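Local coordinates for protein 6-phosphogluconolactonase (Leishmania braziliensis, PDB 3CSS) that probably hydrolyses 6-phosphogluconolactone to 6-phosphogluconate, the second step of the oxidative pentose phosphate pathway, at residues V159-S171 and G221-S233. Residues are numbered along the deposited sequence; the frame is centred on the assembly and turned at random. Where two conformers were deposited one is given.
Sequences VLLGFGSDGHTAS and GKDKNWVVRGVLS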
loop_
_atom_site.group_PDB
_atom_site.type_symbol
_atom_site.label_atom_id
_atom_site.label_comp_id
_atom_site.label_asym_id
_atom_site.label_seq_id
_atom_site.Cartn_x
_atom_site.Cartn_y
_atom_site.Cartn_z
ATOM N N VAL A 159 4.285 5.382 0.674
ATOM C CA VAL A 159 3.347 4.292 0.414
ATOM C C VAL A 159 4.134 3.070 -0.036
ATOM O O VAL A 159 4.785 3.087 -1.087
ATOM C CB VAL A 159 2.253 4.650 -0.644
ATOM C CG1 VAL A 159 1.315 3.441 -0.868
ATOM C CG2 VAL A 159 1.465 5.920 -0.245
ATOM N N LEU A 160 4.066 2.003 0.751
ATOM C CA LEU A 160 4.631 0.745 0.358
ATOM C C LEU A 160 3.573 -0.004 -0.450
ATOM O O LEU A 160 2.392 0.008 -0.072
ATOM C CB LEU A 160 4.996 -0.081 1.582
ATOM C CG LEU A 160 6.068 0.495 2.496
ATOM C CD1 LEU A 160 6.204 -0.426 3.718
ATOM C CD2 LEU A 160 7.378 0.589 1.732
ATOM N N LEU A 161 4.000 -0.675 -1.523
ATOM C CA LEU A 161 3.099 -1.403 -2.402
ATOM C C LEU A 161 3.725 -2.712 -2.847
ATOM O O LEU A 161 4.933 -2.895 -2.769
ATOM C CB LEU A 161 2.758 -0.566 -3.654
ATOM C CG LEU A 161 1.962 0.723 -3.492
ATOM C CD1 LEU A 161 1.910 1.378 -4.870
ATOM C CD2 LEU A 161 0.564 0.450 -2.943
ATOM N N GLY A 162 2.873 -3.631 -3.281
ATOM C CA GLY A 162 3.292 -4.780 -4.034
ATOM C C GLY A 162 2.590 -4.862 -5.363
ATOM O O GLY A 162 1.705 -4.058 -5.657
ATOM N N PHE A 163 2.957 -5.863 -6.148
ATOM C CA PHE A 163 2.253 -6.179 -7.389
ATOM C C PHE A 163 1.728 -7.595 -7.295
ATOM O O PHE A 163 2.457 -8.498 -6.873
ATOM C CB PHE A 163 3.186 -6.136 -8.603
ATOM C CG PHE A 163 3.592 -4.756 -9.075
ATOM C CD1 PHE A 163 2.758 -3.644 -8.955
ATOM C CD2 PHE A 163 4.798 -4.600 -9.709
ATOM C CE1 PHE A 163 3.182 -2.409 -9.464
ATOM C CE2 PHE A 163 5.213 -3.399 -10.214
ATOM C CZ PHE A 163 4.402 -2.307 -10.104
ATOM N N GLY A 164 0.496 -7.790 -7.729
ATOM C CA GLY A 164 0.000 -9.125 -8.014
ATOM C C GLY A 164 0.316 -9.548 -9.425
ATOM O O GLY A 164 0.529 -8.715 -10.318
ATOM N N SER A 165 0.283 -10.861 -9.645
ATOM C CA SER A 165 0.432 -11.402 -11.004
ATOM C C SER A 165 -0.704 -10.974 -11.957
ATOM O O SER A 165 -0.562 -11.093 -13.166
ATOM C CB SER A 165 0.537 -12.913 -10.980
ATOM O OG SER A 165 -0.687 -13.478 -10.539
ATOM N N ASP A 166 -1.807 -10.494 -11.394
ATOM C CA ASP A 166 -2.920 -9.927 -12.148
ATOM C C ASP A 166 -2.728 -8.448 -12.512
ATOM O O ASP A 166 -3.609 -7.843 -13.141
ATOM C CB ASP A 166 -4.216 -10.121 -11.371
ATOM C CG ASP A 166 -4.299 -9.251 -10.130
ATOM O OD1 ASP A 166 -3.240 -8.837 -9.622
ATOM O OD2 ASP A 166 -5.432 -8.955 -9.664
ATOM N N GLY A 167 -1.609 -7.853 -12.083
ATOM C CA GLY A 167 -1.333 -6.438 -12.347
ATOM C C GLY A 167 -1.864 -5.462 -11.302
ATOM O O GLY A 167 -1.698 -4.248 -11.443
ATOM N N HIS A 168 -2.538 -5.965 -10.259
ATOM C CA HIS A 168 -3.074 -5.106 -9.216
ATOM C C HIS A 168 -1.963 -4.621 -8.274
ATOM O O HIS A 168 -0.883 -5.211 -8.201
ATOM C CB HIS A 168 -4.215 -5.805 -8.435
ATOM C CG HIS A 168 -3.779 -6.548 -7.216
ATOM N ND1 HIS A 168 -3.318 -7.845 -7.256
ATOM C CD2 HIS A 168 -3.797 -6.197 -5.905
ATOM C CE1 HIS A 168 -3.020 -8.248 -6.032
ATOM N NE2 HIS A 168 -3.310 -7.271 -5.189
ATOM N N THR A 169 -2.265 -3.550 -7.548
ATOM C CA THR A 169 -1.454 -3.107 -6.429
ATOM C C THR A 169 -2.450 -2.638 -5.346
ATOM O O THR A 169 -3.650 -2.418 -5.632
ATOM C CB THR A 169 -0.466 -1.987 -6.846
ATOM O OG1 THR A 169 0.460 -1.716 -5.783
ATOM C CG2 THR A 169 -1.200 -0.690 -7.273
ATOM N N ALA A 170 -1.981 -2.535 -4.114
ATOM C CA ALA A 170 -2.877 -2.297 -2.975
ATOM C C ALA A 170 -4.059 -3.277 -3.087
ATOM O O ALA A 170 -3.816 -4.455 -3.303
ATOM C CB ALA A 170 -3.329 -0.828 -2.950
ATOM N N SER A 171 -5.306 -2.836 -2.928
ATOM C CA SER A 171 -6.464 -3.679 -3.359
ATOM C C SER A 171 -7.215 -2.992 -4.507
ATOM O O SER A 171 -8.454 -3.002 -4.580
ATOM C CB SER A 171 -7.380 -4.061 -2.195
ATOM O OG SER A 171 -6.786 -5.100 -1.425
ATOM N N GLY A 221 9.120 -12.375 -8.568
ATOM C CA GLY A 221 8.567 -13.483 -9.347
ATOM C C GLY A 221 8.436 -13.197 -10.833
ATOM O O GLY A 221 8.037 -12.112 -11.255
ATOM N N LYS A 222 8.754 -14.193 -11.645
ATOM C CA LYS A 222 8.602 -14.071 -13.101
ATOM C C LYS A 222 7.163 -13.734 -13.465
ATOM O O LYS A 222 6.912 -13.072 -14.479
ATOM C CB LYS A 222 8.996 -15.376 -13.808
ATOM C CG LYS A 222 9.648 -15.186 -15.180
ATOM C CD LYS A 222 8.835 -14.374 -16.200
ATOM C CE LYS A 222 9.769 -13.492 -16.993
ATOM N NZ LYS A 222 10.858 -13.001 -16.092
ATOM N N ASP A 223 6.213 -14.197 -12.654
ATOM C CA ASP A 223 4.816 -13.939 -12.950
ATOM C C ASP A 223 4.411 -12.481 -12.795
ATOM O O ASP A 223 3.286 -12.129 -13.119
ATOM C CB ASP A 223 3.856 -14.865 -12.174
ATOM C CG ASP A 223 3.915 -14.693 -10.680
ATOM O OD1 ASP A 223 4.688 -13.869 -10.162
ATOM O OD2 ASP A 223 3.175 -15.434 -9.996
ATOM N N LYS A 224 5.320 -11.638 -12.296
ATOM C CA LYS A 224 5.087 -10.197 -12.243
ATOM C C LYS A 224 5.757 -9.414 -13.351
ATOM O O LYS A 224 5.587 -8.174 -13.414
ATOM C CB LYS A 224 5.645 -9.576 -10.967
ATOM C CG LYS A 224 5.552 -10.369 -9.768
ATOM C CD LYS A 224 4.224 -10.479 -9.307
ATOM C CE LYS A 224 4.366 -10.672 -7.819
ATOM N NZ LYS A 224 3.181 -11.117 -7.193
ATOM N N ASN A 225 6.566 -10.087 -14.177
ATOM C CA ASN A 225 7.368 -9.387 -15.177
ATOM C C ASN A 225 6.497 -8.600 -16.150
ATOM O O ASN A 225 6.826 -7.484 -16.486
ATOM C CB ASN A 225 8.284 -10.374 -15.903
ATOM C CG ASN A 225 9.215 -9.698 -16.910
ATOM O OD1 ASN A 225 9.236 -10.073 -18.075
ATOM N ND2 ASN A 225 9.992 -8.715 -16.456
ATOM N N TRP A 226 5.364 -9.159 -16.579
ATOM C CA TRP A 226 4.512 -8.442 -17.522
ATOM C C TRP A 226 3.940 -7.182 -16.898
ATOM O O TRP A 226 3.673 -6.188 -17.583
ATOM C CB TRP A 226 3.385 -9.341 -18.021
ATOM C CG TRP A 226 2.235 -9.610 -17.073
ATOM C CD1 TRP A 226 2.133 -10.646 -16.185
ATOM C CD2 TRP A 226 1.030 -8.847 -16.934
ATOM N NE1 TRP A 226 0.956 -10.585 -15.521
ATOM C CE2 TRP A 226 0.248 -9.492 -15.944
ATOM C CE3 TRP A 226 0.541 -7.674 -17.516
ATOM C CZ2 TRP A 226 -1.000 -9.014 -15.544
ATOM C CZ3 TRP A 226 -0.707 -7.223 -17.133
ATOM C CH2 TRP A 226 -1.457 -7.883 -16.159
ATOM N N VAL A 227 3.727 -7.246 -15.587
ATOM C CA VAL A 227 3.225 -6.085 -14.847
ATOM C C VAL A 227 4.279 -4.986 -14.832
ATOM O O VAL A 227 4.010 -3.813 -15.118
ATOM C CB VAL A 227 2.834 -6.487 -13.405
ATOM C CG1 VAL A 227 2.343 -5.254 -12.635
ATOM C CG2 VAL A 227 1.776 -7.645 -13.422
ATOM N N VAL A 228 5.491 -5.357 -14.448
ATOM C CA VAL A 228 6.582 -4.395 -14.419
ATOM C C VAL A 228 6.784 -3.752 -15.804
ATOM O O VAL A 228 6.850 -2.521 -15.938
ATOM C CB VAL A 228 7.878 -5.139 -13.978
ATOM C CG1 VAL A 228 9.098 -4.253 -14.186
ATOM C CG2 VAL A 228 7.799 -5.585 -12.515
ATOM N N ARG A 229 6.855 -4.567 -16.847
ATOM C CA ARG A 229 7.092 -4.015 -18.177
ATOM C C ARG A 229 5.912 -3.158 -18.661
ATOM O O ARG A 229 6.121 -2.162 -19.386
ATOM C CB ARG A 229 7.474 -5.121 -19.160
ATOM C CG ARG A 229 8.907 -5.581 -18.956
ATOM C CD ARG A 229 9.282 -6.698 -19.885
ATOM N NE ARG A 229 8.437 -7.863 -19.655
ATOM C CZ ARG A 229 7.448 -8.224 -20.460
ATOM N NH1 ARG A 229 7.162 -7.490 -21.528
ATOM N NH2 ARG A 229 6.737 -9.313 -20.181
ATOM N N GLY A 230 4.694 -3.509 -18.234
ATOM C CA GLY A 230 3.490 -2.756 -18.593
ATOM C C GLY A 230 3.381 -1.425 -17.871
ATOM O O GLY A 230 2.769 -0.481 -18.376
ATOM N N VAL A 231 3.956 -1.353 -16.673
ATOM C CA VAL A 231 4.034 -0.077 -15.947
ATOM C C VAL A 231 5.114 0.839 -16.536
ATOM O O VAL A 231 4.925 2.060 -16.673
ATOM C CB VAL A 231 4.260 -0.312 -14.410
ATOM C CG1 VAL A 231 4.646 1.018 -13.694
ATOM C CG2 VAL A 231 3.024 -0.988 -13.756
ATOM N N LEU A 232 6.242 0.233 -16.912
ATOM C CA LEU A 232 7.407 0.999 -17.353
ATOM C C LEU A 232 7.411 1.451 -18.798
ATOM O O LEU A 232 8.139 2.399 -19.130
ATOM C CB LEU A 232 8.674 0.215 -17.073
ATOM C CG LEU A 232 9.005 -0.006 -15.610
ATOM C CD1 LEU A 232 10.260 -0.896 -15.521
ATOM C CD2 LEU A 232 9.197 1.342 -14.826
ATOM N N SER A 233 6.646 0.789 -19.678
ATOM C CA SER A 233 6.669 1.156 -21.087
ATOM C C SER A 233 6.219 2.594 -21.277
ATOM O O SER A 233 5.201 3.010 -20.738
ATOM C CB SER A 233 5.830 0.196 -21.928
ATOM O OG SER A 233 4.462 0.275 -21.590
HETATM O O HOH W 1 0.583 -12.535 -7.323
#
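Phe-163 lays one ring face against Val-227, whose CG1 sits 3.9 Å from the ring centroid in a CH-pi contact, 14° off the normal. Val-228 CG2 meets the edge of the same ring at CE2. The side chain of Val-231 comes head-on toward that of Phe-163, its CG2 meeting CZ obliquely. The carbonyl O of Phe-163 accepts a hydrogen bond from Lys-224 NZ at 2.7 Å. The lysine chain bends at chi2 (-71°) to bring its ammonium there, and a water joins NZ, through a weak bond, to the backbone N of Ser-165. Gly-164 to Gly-167 form a type I beta turn, closed by a hydrogen bond from Gly-167 N to Gly-164 O. Ser-165 O accepts a hydrogen bond from the indole NE1 of Trp-226 at 2.8 Å, near the ring plane but bent at the hydrogen (134°). Ser-165 CB also packs on the Asp-223 backbone and carboxylate. Asp-166 OD1 takes His-168 ND1 at 2.6 Å through its syn lone pair, and His-168 N from above the carboxylate plane, making an Asx turn, while OD2 bonds Ser-192 OG. Gly-167, with its positive phi, puts CA 3.5 Å from Val-227 CG2, a methyl that also lies over the face of Trp-226. In the family's Rossmann-like alpha/beta core, this loop follows parallel strand 158-162 and packs on the helix after neighbouring strand 214-219. The Phe-163 ring lies between the helix valines and that strand, touching Val-217 and Ala-219. Helix 225-232 also reaches strand 252-257, through Val-228 on Leu-257.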